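Long-range contacts in CG14216 (Drosophila melanogaster, PDB 3P9Y), which probably dephosphorylates phosphoserines in the C-terminal domain of RNA polymerase II, the substrate whose phosphorylated peptide it holds here: residues S8-A13 with Q108-V113; V12-S17 with F35-Y40; M20-E25 with V143-N148; H27-K32 with V158-I163; P137-N142 with H193-Y198. The protein carries 2 engineered substitutions. All blocks are in the same frame, centred on the assembly; numbering follows the deposited sequence.

From the N terminus, strand 11-16 makes two pairings. Contact 2 closes the short loop through helix 22-32 to strand 36-41, and contact 1 closes a far longer one to strand 111-114; the two share Val12 and Ala13. Contact 3 opens within the loop of contact 2, at the start of helix 22-32, and runs to the loop after strand 137-142, crossing contacts 1 and 2. Contact 4, farther along the same helix, crosses contacts 1, 2 and 3 and reaches helix 149-167. Contact 5 follows contacts 1 and 2 in series but crosses contacts 3 and 4, adding the C-terminal strand to the sheet. Contacts 1, 2 and 5 are three pairings within this sheet; contact 4 joins two helices covering it.

Contact 1 (S8-A13 with Q108-V113); sequences SKLAVA and QFDIIV
With CG anti to its own carbonyl carbon (chi1 -53°), Phe109 brings its ring against Ala13, whose CB stands over the ring centre, 3.5 Å from the centroid: a CH-pi contact. The same choice in Asp110 (chi1 -59°) turns the carboxylate to the chain at Ala11, where OD2 receives Ala11 N at 2.9 Å on its anti side, in a nearly straight bond. Ala11 O in turn takes Asp110 N at 2.9 Å and, weakly, Ile111 N. Beyond this, strands 11-16 and 111-114 run parallel at the middle of the central sheet: Ala13 N donates to Ile111 O (3.0 Å), and Val113 N to Ala13 O (2.9 Å). On the face of Val12 and Ile111, Leu10 CD1 meets Ile111 CD1 at 3.9 Å. A serine in place of Phe109 would probably leave the methyl of Ala13 without its aromatic cover and open a gap beside strand 36-41, where the ring also meets Arg38. Asp110 OD2 thus takes the backbone N-H of Ala11 where the regular backbone ladder gives out.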
# COMPACT_ATOMS: atom_id res chain seq x y z
N SER A 8 -19.60 3.44 3.21
CA SER A 8 -19.41 4.10 1.92
C SER A 8 -19.00 3.11 0.84
O SER A 8 -18.94 3.46 -0.34
CB SER A 8 -18.35 5.18 2.04
OG SER A 8 -18.89 6.35 2.63
N LYS A 9 -18.72 1.88 1.25
CA LYS A 9 -18.25 0.84 0.34
C LYS A 9 -17.15 1.34 -0.60
O LYS A 9 -17.11 0.98 -1.77
CB LYS A 9 -19.42 0.25 -0.45
CG LYS A 9 -20.35 -0.62 0.39
CD LYS A 9 -19.56 -1.49 1.38
CE LYS A 9 -18.39 -2.21 0.71
NZ LYS A 9 -17.09 -2.15 1.47
N LEU A 10 -16.25 2.17 -0.06
CA LEU A 10 -15.09 2.63 -0.81
C LEU A 10 -14.27 1.46 -1.33
O LEU A 10 -14.08 0.46 -0.64
CB LEU A 10 -14.18 3.47 0.09
CG LEU A 10 -14.77 4.77 0.63
CD1 LEU A 10 -13.90 5.31 1.74
CD2 LEU A 10 -14.93 5.80 -0.48
N ALA A 11 -13.80 1.59 -2.57
CA ALA A 11 -12.79 0.69 -3.10
C ALA A 11 -11.43 1.36 -2.91
O ALA A 11 -11.16 2.41 -3.51
CB ALA A 11 -13.05 0.39 -4.57
N VAL A 12 -10.59 0.76 -2.08
CA VAL A 12 -9.33 1.38 -1.68
C VAL A 12 -8.15 0.57 -2.20
O VAL A 12 -8.19 -0.65 -2.25
CB VAL A 12 -9.24 1.45 -0.13
CG1 VAL A 12 -7.90 2.04 0.30
CG2 VAL A 12 -10.40 2.25 0.44
N ALA A 13 -7.09 1.27 -2.59
CA ALA A 13 -5.81 0.62 -2.86
C ALA A 13 -4.74 1.29 -2.01
O ALA A 13 -4.82 2.48 -1.74
CB ALA A 13 -5.46 0.71 -4.34
N GLN A 108 -10.09 -0.44 -10.61
CA GLN A 108 -10.29 0.98 -10.36
C GLN A 108 -10.64 1.22 -8.90
O GLN A 108 -11.17 0.33 -8.22
CB GLN A 108 -11.39 1.52 -11.26
CG GLN A 108 -11.08 1.36 -12.74
CD GLN A 108 -12.06 2.11 -13.61
OE1 GLN A 108 -13.13 2.52 -13.15
NE2 GLN A 108 -11.70 2.31 -14.87
N PHE A 109 -10.36 2.42 -8.41
CA PHE A 109 -10.52 2.71 -6.99
C PHE A 109 -11.09 4.10 -6.75
O PHE A 109 -11.00 4.98 -7.61
CB PHE A 109 -9.16 2.60 -6.29
CG PHE A 109 -8.46 1.29 -6.54
CD1 PHE A 109 -8.76 0.18 -5.78
CD2 PHE A 109 -7.52 1.18 -7.54
CE1 PHE A 109 -8.13 -1.03 -6.02
CE2 PHE A 109 -6.87 -0.02 -7.78
CZ PHE A 109 -7.18 -1.13 -7.02
N ASP A 110 -11.71 4.28 -5.59
CA ASP A 110 -12.16 5.59 -5.15
C ASP A 110 -11.04 6.33 -4.44
O ASP A 110 -10.96 7.55 -4.51
CB ASP A 110 -13.35 5.45 -4.19
CG ASP A 110 -14.52 4.72 -4.82
OD1 ASP A 110 -15.02 5.19 -5.86
OD2 ASP A 110 -14.92 3.67 -4.28
N ILE A 111 -10.19 5.58 -3.74
CA ILE A 111 -9.06 6.18 -3.04
C ILE A 111 -7.81 5.32 -3.21
O ILE A 111 -7.85 4.10 -3.04
CB ILE A 111 -9.34 6.33 -1.53
CG1 ILE A 111 -10.59 7.18 -1.30
CG2 ILE A 111 -8.14 6.95 -0.83
CD1 ILE A 111 -10.95 7.37 0.18
N ILE A 112 -6.70 5.97 -3.55
CA ILE A 112 -5.42 5.29 -3.65
C ILE A 112 -4.45 5.95 -2.68
O ILE A 112 -4.13 7.13 -2.82
CB ILE A 112 -4.84 5.39 -5.08
CG1 ILE A 112 -5.84 4.80 -6.08
CG2 ILE A 112 -3.50 4.67 -5.16
CD1 ILE A 112 -5.40 4.92 -7.53
N VAL A 113 -3.99 5.21 -1.68
CA VAL A 113 -3.03 5.74 -0.72
C VAL A 113 -1.62 5.30 -1.11
O VAL A 113 -1.40 4.12 -1.37
CB VAL A 113 -3.35 5.25 0.72
CG1 VAL A 113 -2.38 5.86 1.72
CG2 VAL A 113 -4.80 5.59 1.09
O HOH W 1 -18.09 3.46 -3.95

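Contact 2 (V12-S17 with F35-Y40); sequences VAVVDS and FNVRSY. Engineered in segment 12-17: Asp16 (natural residue Cys).
Five backbone hydrogen bonds join Val12-Asp16 to Asn36-Tyr40 in parallel. Asn36 O accepts Val12 N, Val12 O accepts Arg38 N, Arg38 O accepts Val14 N, Val14 O accepts Tyr40 N, and Tyr40 O accepts Asp16 N, at 2.9 to 3.0 Å. CA-H...O contacts double the ladder; the one from Ala13 CA to Arg38 O measures 3.1 Å. Apolar contacts divide between the faces. On one, Val14 CG2 meets Val37 CG2 at 4.1 Å, and Val37 offers this branch with CG2 anti to its backbone N. On the other, the Tyr40 ring turns its edge to Ala13 CB, which lies 4.1 Å from CE2, and to Val15 CG2. Ser39, on the buried face under helix 22-32, has its OG held by Lys96, His27 and Asn19; on the other side a water sits between Val12 O and, weakly, Asn36 OD1 and Arg38 NH1. Asp16 is an engineered residue replacing cysteine; its OD1 accepts Asn19 N and its OD2 bonds Ser23 OG, while Ser17 N bonds the modified side chain of the bound peptide. Strand 11-16, helix 22-32 and strand 36-41 form a beta-alpha-beta crossover, and the first strand leads into the phosphate-binding loop of the low-molecular-weight phosphatase fold.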
# COMPACT_ATOMS: atom_id res chain seq x y z
N VAL A 12 -10.59 0.76 -2.08
CA VAL A 12 -9.33 1.38 -1.68
C VAL A 12 -8.15 0.57 -2.20
O VAL A 12 -8.19 -0.65 -2.25
CB VAL A 12 -9.24 1.45 -0.13
CG1 VAL A 12 -7.90 2.04 0.30
CG2 VAL A 12 -10.40 2.25 0.44
N ALA A 13 -7.09 1.27 -2.59
CA ALA A 13 -5.81 0.62 -2.86
C ALA A 13 -4.74 1.29 -2.01
O ALA A 13 -4.82 2.48 -1.74
CB ALA A 13 -5.46 0.71 -4.34
N VAL A 14 -3.75 0.51 -1.58
CA VAL A 14 -2.57 1.04 -0.91
C VAL A 14 -1.36 0.61 -1.72
O VAL A 14 -1.26 -0.55 -2.14
CB VAL A 14 -2.46 0.51 0.52
CG1 VAL A 14 -1.28 1.17 1.23
CG2 VAL A 14 -3.75 0.77 1.28
N VAL A 15 -0.45 1.55 -1.95
CA VAL A 15 0.62 1.35 -2.91
C VAL A 15 1.97 1.77 -2.32
O VAL A 15 2.10 2.85 -1.72
CB VAL A 15 0.34 2.16 -4.19
CG1 VAL A 15 1.36 1.84 -5.26
CG2 VAL A 15 -1.08 1.88 -4.69
N ASP A 16 2.97 0.92 -2.49
CA ASP A 16 4.34 1.22 -2.08
C ASP A 16 5.25 0.90 -3.25
O ASP A 16 4.84 1.02 -4.41
CB ASP A 16 4.72 0.41 -0.83
CG ASP A 16 4.59 -1.08 -1.05
OD1 ASP A 16 4.47 -1.50 -2.21
OD2 ASP A 16 4.59 -1.84 -0.05
N SER A 17 6.48 0.48 -2.98
CA SER A 17 7.41 0.17 -4.06
C SER A 17 7.39 -1.30 -4.47
O SER A 17 7.16 -1.61 -5.64
CB SER A 17 8.83 0.57 -3.68
OG SER A 17 9.70 0.45 -4.79
N PHE A 35 -12.65 -2.98 5.28
CA PHE A 35 -12.57 -2.25 4.02
C PHE A 35 -12.27 -3.14 2.82
O PHE A 35 -11.62 -4.17 2.94
CB PHE A 35 -11.52 -1.14 4.12
CG PHE A 35 -11.91 -0.03 5.05
CD1 PHE A 35 -12.79 0.95 4.63
CD2 PHE A 35 -11.43 0.01 6.34
CE1 PHE A 35 -13.17 1.97 5.49
CE2 PHE A 35 -11.80 1.02 7.20
CZ PHE A 35 -12.67 2.00 6.77
N ASN A 36 -12.79 -2.73 1.66
CA ASN A 36 -12.45 -3.34 0.38
C ASN A 36 -11.11 -2.78 -0.08
O ASN A 36 -11.05 -1.68 -0.62
CB ASN A 36 -13.54 -3.01 -0.64
CG ASN A 36 -13.21 -3.51 -2.04
OD1 ASN A 36 -12.21 -4.20 -2.26
ND2 ASN A 36 -14.05 -3.16 -3.00
N VAL A 37 -10.04 -3.53 0.13
CA VAL A 37 -8.70 -3.01 -0.13
C VAL A 37 -7.87 -3.94 -1.01
O VAL A 37 -7.95 -5.17 -0.88
CB VAL A 37 -7.96 -2.72 1.21
CG1 VAL A 37 -7.92 -3.97 2.08
CG2 VAL A 37 -6.55 -2.18 0.95
N ARG A 38 -7.09 -3.34 -1.91
CA ARG A 38 -6.11 -4.07 -2.71
C ARG A 38 -4.78 -3.34 -2.58
O ARG A 38 -4.75 -2.17 -2.22
CB ARG A 38 -6.54 -4.11 -4.19
CG ARG A 38 -7.81 -4.89 -4.44
CD ARG A 38 -8.10 -5.04 -5.92
NE ARG A 38 -9.19 -5.98 -6.18
CZ ARG A 38 -10.48 -5.67 -6.12
NH1 ARG A 38 -10.86 -4.44 -5.81
NH2 ARG A 38 -11.40 -6.60 -6.38
N SER A 39 -3.67 -4.03 -2.85
CA SER A 39 -2.36 -3.43 -2.67
C SER A 39 -1.46 -3.66 -3.88
O SER A 39 -1.60 -4.65 -4.59
CB SER A 39 -1.67 -3.98 -1.42
OG SER A 39 -1.55 -5.39 -1.48
N TYR A 40 -0.52 -2.74 -4.09
CA TYR A 40 0.39 -2.80 -5.22
C TYR A 40 1.73 -2.14 -4.89
O TYR A 40 1.85 -1.43 -3.90
CB TYR A 40 -0.23 -2.10 -6.44
CG TYR A 40 -1.61 -2.60 -6.78
CD1 TYR A 40 -1.78 -3.69 -7.62
CD2 TYR A 40 -2.74 -1.99 -6.27
CE1 TYR A 40 -3.04 -4.16 -7.94
CE2 TYR A 40 -4.00 -2.44 -6.58
CZ TYR A 40 -4.15 -3.53 -7.42
OH TYR A 40 -5.40 -3.99 -7.73
O HOH W 2 -10.22 -2.32 -3.45

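Contact 3 (M20-E25 with V143-N148); sequences MNRSME and VDVVNN. Engineered in segment 143-148: Asn147 (natural residue Asp).
The guanidinium of Arg22 lies stacked against the side-chain amide of Asn147, an engineered residue in place of aspartate. The two planes are 22° apart, and Asn147 ND2 sits over one face, offset toward the rim and 3.2 Å from Arg22 NH2; both are donors, so they pack without bonding. In the guanidinium plane, at the edge, stands Val145 O, which takes a weak bond from Arg22 NH1 at 3.3 Å. Arg22 CD lies 3.2 Å from Val145 O, and the bend at chi3 (-63°) beyond it swings NE and the guanidinium over against the Asn147 amide, while CG slides along Val145 CG1 at 3.6 Å. Arg22 closes the phosphate-binding loop of this phosphatase fold and starts helix 22-32; its NE and the backbone N atoms of Met20 and Asn21 bond the modified side chain of the bound CTD peptide, and Glu116 forms a salt bridge with its NH1. Asn147 lies on the facing loop, where the natural aspartate is probably the general acid, as in related phosphatases, and its backbone also bonds the peptide. Asn21 holds this loop from the other direction. Its amide is nearly coplanar with that of Asn147, and ND2 points straight at Asn147 OD1, 3.0 Å away in the carbonyl plane. The same nitrogen reaches Asn148 O through a weaker bond of 3.3 Å, so one amide ties two successive loop residues.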
# COMPACT_ATOMS: atom_id res chain seq x y z
N MET A 20 5.58 -5.30 -0.56
CA MET A 20 6.14 -6.27 0.38
C MET A 20 5.88 -5.90 1.83
O MET A 20 5.35 -6.70 2.59
CB MET A 20 7.66 -6.38 0.18
CG MET A 20 8.08 -7.50 -0.74
SD MET A 20 7.76 -9.14 -0.04
CE MET A 20 7.92 -10.12 -1.53
N ASN A 21 6.27 -4.69 2.21
CA ASN A 21 6.21 -4.28 3.61
C ASN A 21 5.05 -3.33 3.90
O ASN A 21 4.02 -3.74 4.43
CB ASN A 21 7.53 -3.63 4.03
CG ASN A 21 7.54 -3.21 5.48
OD1 ASN A 21 6.91 -3.84 6.33
ND2 ASN A 21 8.27 -2.14 5.78
N ARG A 22 5.23 -2.06 3.54
CA ARG A 22 4.30 -1.01 3.94
C ARG A 22 2.88 -1.20 3.41
O ARG A 22 1.91 -1.05 4.16
CB ARG A 22 4.85 0.35 3.50
CG ARG A 22 6.08 0.80 4.29
CD ARG A 22 6.81 1.97 3.60
NE ARG A 22 7.33 1.58 2.29
CZ ARG A 22 7.90 2.42 1.42
NH1 ARG A 22 8.01 3.71 1.72
NH2 ARG A 22 8.35 1.97 0.26
N SER A 23 2.73 -1.54 2.14
CA SER A 23 1.40 -1.70 1.55
C SER A 23 0.70 -2.93 2.12
O SER A 23 -0.52 -2.95 2.22
CB SER A 23 1.48 -1.82 0.03
OG SER A 23 2.00 -3.07 -0.37
N MET A 24 1.46 -3.95 2.48
CA MET A 24 0.87 -5.19 2.95
C MET A 24 0.44 -5.10 4.41
O MET A 24 -0.55 -5.70 4.81
CB MET A 24 1.85 -6.35 2.74
CG MET A 24 2.07 -6.66 1.27
SD MET A 24 0.52 -7.06 0.44
CE MET A 24 0.35 -8.79 0.88
N GLU A 25 1.19 -4.34 5.20
CA GLU A 25 0.81 -4.07 6.57
C GLU A 25 -0.51 -3.29 6.56
O GLU A 25 -1.44 -3.61 7.32
CB GLU A 25 1.90 -3.25 7.26
CG GLU A 25 1.81 -3.22 8.76
CD GLU A 25 2.16 -4.55 9.38
OE1 GLU A 25 1.27 -5.15 10.01
OE2 GLU A 25 3.31 -5.01 9.24
N VAL A 143 0.63 9.38 2.26
CA VAL A 143 0.91 9.42 3.68
C VAL A 143 2.26 8.74 3.90
O VAL A 143 2.38 7.53 3.73
CB VAL A 143 -0.16 8.69 4.50
CG1 VAL A 143 0.17 8.74 5.98
CG2 VAL A 143 -1.54 9.29 4.24
N ASP A 144 3.27 9.51 4.27
CA ASP A 144 4.62 8.99 4.42
C ASP A 144 4.71 7.89 5.47
O ASP A 144 4.31 8.08 6.62
CB ASP A 144 5.59 10.11 4.79
CG ASP A 144 5.93 10.98 3.61
OD1 ASP A 144 5.78 10.51 2.46
OD2 ASP A 144 6.35 12.13 3.82
N VAL A 145 5.24 6.75 5.06
CA VAL A 145 5.50 5.63 5.96
C VAL A 145 6.97 5.24 5.84
O VAL A 145 7.43 4.86 4.77
CB VAL A 145 4.64 4.40 5.60
CG1 VAL A 145 4.87 3.28 6.60
CG2 VAL A 145 3.15 4.78 5.54
N VAL A 146 7.70 5.33 6.95
CA VAL A 146 9.09 4.92 6.97
C VAL A 146 9.18 3.42 6.71
O VAL A 146 8.36 2.65 7.20
CB VAL A 146 9.75 5.30 8.30
CG1 VAL A 146 11.18 4.76 8.38
CG2 VAL A 146 9.73 6.81 8.48
N ASN A 147 10.17 3.01 5.92
CA ASN A 147 10.22 1.64 5.42
C ASN A 147 10.96 0.67 6.34
O ASN A 147 12.09 0.27 6.05
CB ASN A 147 10.84 1.61 4.03
CG ASN A 147 10.40 0.40 3.24
OD1 ASN A 147 9.88 -0.56 3.79
ND2 ASN A 147 10.60 0.45 1.93
N ASN A 148 10.31 0.30 7.44
CA ASN A 148 10.74 -0.82 8.27
C ASN A 148 9.51 -1.45 8.91
O ASN A 148 8.40 -0.91 8.80
CB ASN A 148 11.75 -0.37 9.32
CG ASN A 148 11.16 0.61 10.31
OD1 ASN A 148 10.31 0.26 11.12
ND2 ASN A 148 11.63 1.85 10.25

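Contact 4 (H27-K32 with V158-I163); sequences HNFLAK and VITDMI
This is a largely apolar helix-to-helix contact on one face of the central sheet, where Phe29 and Leu30 of helix 22-32 meet Ile159, Thr160 and Ile163 of helix 149-167. The two short segments run in broadly the same direction, their axes 9.7 Å apart at closest approach and crossing at -39°. Thr160 is the central piece. Its OG1 lies 3.1 Å from Phe29 CD2, and its CG2 sits at the edge of that ring, in plane and 3.8 Å from CE2; the phenyl group, with CG anti to the backbone N (chi1 -158°), crosses the threonine at about a right angle. Bonding to Ala156 O within its own helix satisfies the hydroxyl, which lets it stand among carbon atoms. Leu30 slides past in the opposite sense, its CD2 3.6 Å from Thr160 OG1 and 4.0 Å from Ile163 CG1, while CD1 approaches Ile159 CG2 at 4.3 Å. Below, the same leucine reaches Val14 and Val37, and Ile163 reaches Ile111 and Val113, so the helices meet over the strands. Two neighbouring helices packed side by side over parallel strands are the layering of the alpha/beta low-molecular-weight phosphatase-like fold.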
# COMPACT_ATOMS: atom_id res chain seq x y z
N HIS A 27 -2.62 -3.24 4.04
CA HIS A 27 -3.61 -4.11 3.43
C HIS A 27 -4.28 -4.91 4.53
O HIS A 27 -5.50 -4.96 4.64
CB HIS A 27 -2.96 -5.07 2.43
CG HIS A 27 -3.94 -5.87 1.61
ND1 HIS A 27 -3.75 -6.13 0.27
CD2 HIS A 27 -5.12 -6.45 1.95
CE1 HIS A 27 -4.77 -6.84 -0.19
NE2 HIS A 27 -5.61 -7.05 0.81
N ASN A 28 -3.46 -5.54 5.37
CA ASN A 28 -3.94 -6.43 6.41
C ASN A 28 -4.84 -5.71 7.40
O ASN A 28 -5.92 -6.19 7.75
CB ASN A 28 -2.77 -7.08 7.14
CG ASN A 28 -3.21 -8.01 8.23
OD1 ASN A 28 -3.51 -9.18 7.99
ND2 ASN A 28 -3.27 -7.50 9.45
N PHE A 29 -4.39 -4.55 7.85
CA PHE A 29 -5.12 -3.78 8.85
C PHE A 29 -6.46 -3.30 8.27
O PHE A 29 -7.51 -3.52 8.87
CB PHE A 29 -4.28 -2.60 9.32
CG PHE A 29 -4.67 -2.07 10.67
CD1 PHE A 29 -4.03 -2.51 11.82
CD2 PHE A 29 -5.68 -1.13 10.79
CE1 PHE A 29 -4.39 -2.01 13.06
CE2 PHE A 29 -6.05 -0.64 12.04
CZ PHE A 29 -5.40 -1.08 13.17
N LEU A 30 -6.41 -2.67 7.11
CA LEU A 30 -7.61 -2.17 6.45
C LEU A 30 -8.64 -3.28 6.25
O LEU A 30 -9.83 -3.07 6.48
CB LEU A 30 -7.27 -1.53 5.10
CG LEU A 30 -6.67 -0.13 5.16
CD1 LEU A 30 -6.01 0.24 3.83
CD2 LEU A 30 -7.73 0.91 5.54
N ALA A 31 -8.19 -4.45 5.81
CA ALA A 31 -9.09 -5.57 5.55
C ALA A 31 -9.75 -6.05 6.84
O ALA A 31 -10.93 -6.38 6.86
CB ALA A 31 -8.34 -6.71 4.89
N LYS A 32 -8.98 -6.10 7.92
CA LYS A 32 -9.50 -6.50 9.22
C LYS A 32 -10.52 -5.50 9.77
O LYS A 32 -11.40 -5.87 10.54
CB LYS A 32 -8.36 -6.68 10.23
CG LYS A 32 -7.58 -7.97 10.04
CD LYS A 32 -6.45 -8.08 11.05
CE LYS A 32 -5.77 -9.44 10.96
NZ LYS A 32 -4.71 -9.61 12.01
N VAL A 158 -2.31 4.70 10.94
CA VAL A 158 -2.57 6.08 10.54
C VAL A 158 -3.40 6.13 9.25
O VAL A 158 -4.35 6.90 9.14
CB VAL A 158 -1.27 6.87 10.31
CG1 VAL A 158 -1.58 8.29 9.86
CG2 VAL A 158 -0.43 6.87 11.58
N ILE A 159 -3.02 5.32 8.29
CA ILE A 159 -3.73 5.25 7.03
C ILE A 159 -5.17 4.82 7.28
O ILE A 159 -6.10 5.32 6.65
CB ILE A 159 -3.05 4.27 6.07
CG1 ILE A 159 -1.76 4.90 5.54
CG2 ILE A 159 -3.98 3.92 4.92
CD1 ILE A 159 -0.87 3.92 4.81
N THR A 160 -5.35 3.88 8.21
CA THR A 160 -6.68 3.37 8.50
C THR A 160 -7.54 4.44 9.16
O THR A 160 -8.72 4.57 8.83
CB THR A 160 -6.62 2.11 9.38
OG1 THR A 160 -5.95 1.06 8.67
CG2 THR A 160 -8.02 1.65 9.74
N ASP A 161 -6.96 5.21 10.07
CA ASP A 161 -7.68 6.34 10.66
C ASP A 161 -8.13 7.30 9.58
O ASP A 161 -9.24 7.83 9.63
CB ASP A 161 -6.80 7.08 11.67
CG ASP A 161 -6.54 6.28 12.93
OD1 ASP A 161 -7.37 5.41 13.27
OD2 ASP A 161 -5.51 6.54 13.58
N MET A 162 -7.26 7.54 8.60
CA MET A 162 -7.58 8.46 7.52
C MET A 162 -8.74 7.94 6.68
O MET A 162 -9.68 8.67 6.37
CB MET A 162 -6.37 8.69 6.63
CG MET A 162 -6.64 9.70 5.53
SD MET A 162 -5.22 9.98 4.46
CE MET A 162 -5.15 8.44 3.56
N ILE A 163 -8.68 6.66 6.30
CA ILE A 163 -9.71 6.07 5.46
C ILE A 163 -11.04 6.00 6.22
O ILE A 163 -12.09 6.27 5.67
CB ILE A 163 -9.33 4.65 4.98
CG1 ILE A 163 -8.04 4.69 4.15
CG2 ILE A 163 -10.47 4.04 4.18
CD1 ILE A 163 -8.19 5.37 2.80

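Contact 5 (P137-N142 with H193-Y198); sequences PVHVLN and HSVLFY
His193 leaves its strand with CG anti to the backbone N (chi1 177°), and its CB lies 3.9 Å from Leu141 CD2. That methyl stays beside the ring as it extends, 3.4 Å from His193 CD2, while Val140 O stands at the ring edge, 3.5 Å from the same carbon. At the tip NE2 shares a hydrogen bond of 3.1 Å with His139 ND1, which lies in the plane of the His193 ring; the rings meet rim to rim, planes 40° apart. The other nitrogen of His139, NE2, bonds Asp173. Strand 192-197 is the antiparallel edge strand of an otherwise parallel sheet, and it bonds strand 137-142 through the hydrogen-bonded pairs Val138-Leu196 and Val140-Ser194. A leucine in place of His193 would probably leave His139 ND1 without its cross-strand partner and its imidazole less firmly fixed. On the opposite face Val140 CG2 touches Leu196 CD1 at 3.7 Å. Farther on, Tyr198 CE2 lies 3.6 Å from Val138 CB, and the tyrosine OH bonds Phe109 N.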
# COMPACT_ATOMS: atom_id res chain seq x y z
N PRO A 137 -14.09 10.14 -10.68
CA PRO A 137 -13.00 10.70 -9.88
C PRO A 137 -12.36 9.66 -8.97
O PRO A 137 -13.05 8.79 -8.43
CB PRO A 137 -13.69 11.78 -9.03
CG PRO A 137 -15.07 11.94 -9.59
CD PRO A 137 -15.41 10.64 -10.24
N VAL A 138 -11.05 9.74 -8.82
CA VAL A 138 -10.31 8.93 -7.86
C VAL A 138 -9.35 9.85 -7.10
O VAL A 138 -8.69 10.70 -7.70
CB VAL A 138 -9.51 7.81 -8.54
CG1 VAL A 138 -8.57 8.38 -9.60
CG2 VAL A 138 -8.73 7.00 -7.51
N HIS A 139 -9.30 9.70 -5.78
CA HIS A 139 -8.44 10.54 -4.96
C HIS A 139 -7.15 9.82 -4.60
O HIS A 139 -7.18 8.80 -3.93
CB HIS A 139 -9.17 10.95 -3.69
CG HIS A 139 -10.43 11.73 -3.94
ND1 HIS A 139 -10.42 13.05 -4.34
CD2 HIS A 139 -11.73 11.37 -3.86
CE1 HIS A 139 -11.66 13.47 -4.49
NE2 HIS A 139 -12.48 12.47 -4.20
N VAL A 140 -6.02 10.36 -5.03
CA VAL A 140 -4.73 9.82 -4.65
C VAL A 140 -4.21 10.60 -3.44
O VAL A 140 -4.14 11.84 -3.47
CB VAL A 140 -3.72 9.86 -5.82
CG1 VAL A 140 -2.44 9.14 -5.46
CG2 VAL A 140 -4.35 9.23 -7.06
N LEU A 141 -3.87 9.88 -2.38
CA LEU A 141 -3.43 10.50 -1.13
C LEU A 141 -2.11 9.89 -0.70
O LEU A 141 -1.97 8.67 -0.64
CB LEU A 141 -4.47 10.24 -0.04
CG LEU A 141 -5.89 10.70 -0.34
CD1 LEU A 141 -6.87 10.10 0.66
CD2 LEU A 141 -5.97 12.22 -0.34
N ASN A 142 -1.12 10.73 -0.40
CA ASN A 142 0.16 10.24 0.08
C ASN A 142 0.30 10.45 1.56
O ASN A 142 0.12 11.56 2.06
CB ASN A 142 1.33 10.91 -0.63
CG ASN A 142 2.67 10.31 -0.22
OD1 ASN A 142 3.03 9.22 -0.66
ND2 ASN A 142 3.39 11.02 0.64
N HIS A 193 -2.29 15.34 -2.10
CA HIS A 193 -3.58 14.98 -2.67
C HIS A 193 -3.71 15.39 -4.13
O HIS A 193 -3.39 16.53 -4.50
CB HIS A 193 -4.71 15.61 -1.87
CG HIS A 193 -6.07 15.34 -2.44
ND1 HIS A 193 -7.08 16.28 -2.45
CD2 HIS A 193 -6.59 14.23 -3.02
CE1 HIS A 193 -8.16 15.76 -3.01
NE2 HIS A 193 -7.89 14.52 -3.36
N SER A 194 -4.15 14.46 -4.96
CA SER A 194 -4.50 14.75 -6.35
C SER A 194 -5.82 14.08 -6.67
O SER A 194 -6.11 13.00 -6.17
CB SER A 194 -3.42 14.22 -7.30
OG SER A 194 -2.19 14.90 -7.11
N VAL A 195 -6.62 14.74 -7.50
CA VAL A 195 -7.83 14.12 -8.04
C VAL A 195 -7.58 13.76 -9.50
O VAL A 195 -7.32 14.63 -10.32
CB VAL A 195 -9.04 15.06 -7.97
CG1 VAL A 195 -10.29 14.33 -8.38
CG2 VAL A 195 -9.19 15.63 -6.56
N LEU A 196 -7.67 12.47 -9.81
CA LEU A 196 -7.53 12.01 -11.18
C LEU A 196 -8.83 11.37 -11.62
O LEU A 196 -9.78 11.29 -10.85
CB LEU A 196 -6.37 11.02 -11.28
CG LEU A 196 -5.04 11.66 -10.86
CD1 LEU A 196 -4.02 10.61 -10.48
CD2 LEU A 196 -4.51 12.55 -11.98
N PHE A 197 -8.88 10.91 -12.87
CA PHE A 197 -10.12 10.38 -13.42
C PHE A 197 -9.86 9.15 -14.27
O PHE A 197 -8.89 9.09 -15.02
CB PHE A 197 -10.83 11.45 -14.26
CG PHE A 197 -11.25 12.66 -13.48
CD1 PHE A 197 -12.51 12.74 -12.91
CD2 PHE A 197 -10.38 13.73 -13.31
CE1 PHE A 197 -12.89 13.85 -12.19
CE2 PHE A 197 -10.76 14.84 -12.60
CZ PHE A 197 -12.02 14.91 -12.03
N TYR A 198 -10.73 8.15 -14.13
CA TYR A 198 -10.69 6.98 -14.99
C TYR A 198 -11.48 7.27 -16.26
O TYR A 198 -11.37 6.53 -17.23
CB TYR A 198 -11.28 5.77 -14.29
CG TYR A 198 -10.45 5.25 -13.14
CD1 TYR A 198 -9.30 4.51 -13.37
CD2 TYR A 198 -10.82 5.49 -11.83
CE1 TYR A 198 -8.53 4.03 -12.33
CE2 TYR A 198 -10.07 5.01 -10.78
CZ TYR A 198 -8.92 4.28 -11.03
OH TYR A 198 -8.18 3.80 -9.98
OXT TYR A 198 -12.25 8.23 -16.31